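Local coordinates for putative alcohol dehydrogenase (Sinorhizobium meliloti, PDB 4J6F), which probably acts as a zinc-binding, NAD(P)-dependent alcohol dehydrogenase of the medium-chain dehydrogenase/reductase family, at residues 366-371 against 375-380. Sequence-based numbering, arbitrary orientation.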
loop_
_atom_site.group_PDB
_atom_site.type_symbol
_atom_site.label_atom_id
_atom_site.label_comp_id
_atom_site.label_asym_id
_atom_site.label_seq_id
_atom_site.Cartn_x
_atom_site.Cartn_y
_atom_site.Cartn_z
ATOM N N THR A 366 -4.599 -33.238 -5.899
ATOM C CA THR A 366 -4.090 -33.661 -4.600
ATOM C C THR A 366 -2.605 -33.323 -4.561
ATOM O O THR A 366 -2.128 -32.633 -3.644
ATOM C CB THR A 366 -4.352 -35.151 -4.322
ATOM O OG1 THR A 366 -5.736 -35.440 -4.532
ATOM C CG2 THR A 366 -4.064 -35.479 -2.906
ATOM N N ASP A 367 -1.886 -33.759 -5.590
ATOM C CA ASP A 367 -0.482 -33.415 -5.719
ATOM C C ASP A 367 -0.280 -31.918 -5.773
ATOM O O ASP A 367 0.655 -31.399 -5.171
ATOM C CB ASP A 367 0.111 -34.088 -6.941
ATOM C CG ASP A 367 0.352 -35.558 -6.717
ATOM O OD1 ASP A 367 -0.084 -36.085 -5.662
ATOM O OD2 ASP A 367 0.976 -36.191 -7.594
ATOM N N PHE A 368 -1.170 -31.218 -6.468
ATOM C CA PHE A 368 -1.072 -29.765 -6.557
ATOM C C PHE A 368 -1.157 -29.087 -5.196
ATOM O O PHE A 368 -0.411 -28.154 -4.922
ATOM C CB PHE A 368 -2.147 -29.194 -7.452
ATOM C CG PHE A 368 -2.072 -27.709 -7.579
ATOM C CD1 PHE A 368 -1.116 -27.121 -8.393
ATOM C CD2 PHE A 368 -2.939 -26.892 -6.864
ATOM C CE1 PHE A 368 -1.030 -25.749 -8.507
ATOM C CE2 PHE A 368 -2.862 -25.516 -6.969
ATOM C CZ PHE A 368 -1.902 -24.945 -7.793
HETATM N N MSE A 369 -2.069 -29.563 -4.351
HETATM C CA MSE A 369 -2.298 -28.956 -3.053
HETATM C C MSE A 369 -1.167 -29.277 -2.121
HETATM O O MSE A 369 -0.864 -28.491 -1.233
HETATM C CB MSE A 369 -3.617 -29.440 -2.478
HETATM C CG MSE A 369 -4.833 -28.690 -3.030
HETATM SE SE MSE A 369 -6.508 -29.667 -2.611
HETATM C CE MSE A 369 -7.366 -28.389 -1.392
ATOM N N ALA A 370 -0.515 -30.421 -2.299
ATOM C CA ALA A 370 0.568 -30.802 -1.380
ATOM C C ALA A 370 1.804 -29.921 -1.557
ATOM O O ALA A 370 2.502 -29.633 -0.585
ATOM C CB ALA A 370 0.921 -32.283 -1.500
ATOM N N LYS A 371 2.062 -29.491 -2.796
ATOM C CA LYS A 371 3.212 -28.637 -3.117
ATOM C C LYS A 371 4.579 -29.264 -2.834
ATOM O O LYS A 371 5.535 -28.535 -2.540
ATOM C CB LYS A 371 3.127 -27.300 -2.384
ATOM C CG LYS A 371 1.795 -26.591 -2.494
ATOM C CD LYS A 371 1.688 -25.804 -3.771
ATOM C CE LYS A 371 0.567 -24.797 -3.646
ATOM N NZ LYS A 371 -0.211 -24.694 -4.912
ATOM N N GLY A 375 7.953 -25.453 -9.517
ATOM C CA GLY A 375 7.368 -24.966 -10.757
ATOM C C GLY A 375 5.894 -25.318 -10.856
ATOM O O GLY A 375 5.128 -25.077 -9.916
ATOM N N LYS A 376 5.481 -25.862 -11.992
ATOM C CA LYS A 376 4.066 -26.036 -12.266
ATOM C C LYS A 376 3.665 -27.423 -12.744
ATOM O O LYS A 376 4.417 -28.106 -13.412
ATOM C CB LYS A 376 3.606 -24.978 -13.267
ATOM C CG LYS A 376 4.326 -23.652 -13.101
ATOM C CD LYS A 376 3.432 -22.445 -13.321
ATOM C CE LYS A 376 2.028 -22.648 -12.791
ATOM N NZ LYS A 376 1.066 -22.828 -13.905
ATOM N N LEU A 377 2.451 -27.817 -12.385
ATOM C CA LEU A 377 1.855 -29.066 -12.841
ATOM C C LEU A 377 0.971 -28.779 -14.054
ATOM O O LEU A 377 0.275 -27.746 -14.112
ATOM C CB LEU A 377 1.086 -29.761 -11.715
ATOM C CG LEU A 377 1.865 -30.077 -10.422
ATOM C CD1 LEU A 377 1.012 -30.903 -9.473
ATOM C CD2 LEU A 377 3.193 -30.790 -10.652
ATOM N N VAL A 378 1.047 -29.674 -15.038
ATOM C CA VAL A 378 0.335 -29.521 -16.312
ATOM C C VAL A 378 -0.637 -30.680 -16.549
ATOM O O VAL A 378 -0.270 -31.855 -16.381
ATOM C CB VAL A 378 1.322 -29.450 -17.490
ATOM C CG1 VAL A 378 0.578 -29.250 -18.793
ATOM C CG2 VAL A 378 2.331 -28.338 -17.255
ATOM N N VAL A 379 -1.870 -30.348 -16.935
ATOM C CA VAL A 379 -2.890 -31.360 -17.228
ATOM C C VAL A 379 -3.079 -31.543 -18.734
ATOM O O VAL A 379 -3.321 -30.569 -19.453
ATOM C CB VAL A 379 -4.225 -31.011 -16.568
ATOM C CG1 VAL A 379 -5.293 -31.987 -17.013
ATOM C CG2 VAL A 379 -4.077 -31.038 -15.058
ATOM N N VAL A 380 -2.958 -32.789 -19.195
ATOM C CA VAL A 380 -3.089 -33.137 -20.613
ATOM C C VAL A 380 -4.329 -33.992 -20.874
ATOM O O VAL A 380 -4.573 -34.927 -20.135
ATOM C CB VAL A 380 -1.838 -33.890 -21.095
ATOM C CG1 VAL A 380 -2.068 -34.527 -22.464
ATOM C CG2 VAL A 380 -0.648 -32.945 -21.124
#
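Leu377 of strand 376-380 drives one methyl, CD1, against the flank of helix 361-370 where Asp367 and Phe368 follow one another. Leu377 CD1 lies 3.7 Å from Phe368 N and 4.0 Å from Asp367 C, so the methyl rests on the peptide link itself. The two CB atoms complete its seat, that of Phe368 at 4.1 Å and that of Asp367 at 4.2 Å from Leu377 CD1. Toward the aromatic ring the same methyl sits at the edge, near the ring plane, and not over a face. With CG anti to the backbone N (chi1 -179°), the Phe368 ring projects outward, nearly at right angles to the helix axis, where Met73 and Asn75 touch it. One ring face instead receives Lys371 NZ, 3.3 Å above the plane and offset toward the rim; this amine also makes a weak bond to Phe368 O and a hydrogen bond to Asn75. The carboxylate of Asp367 turns to Tyr356 OH, bonded through OD2, and Leu377 touches that tyrosine too. Lys371, the first residue past the helix, has positive phi, and a short turn leads into the strand, which lies parallel to strand 352-357 and antiparallel to strand 63-72. The contact is thus helix-on-sheet packing within a beta-alpha-beta unit, strand 352-357, helix 361-370 and strand 376-380, consistent with the C-terminal strand returning to the GroES-like catalytic domain, as in medium-chain dehydrogenases.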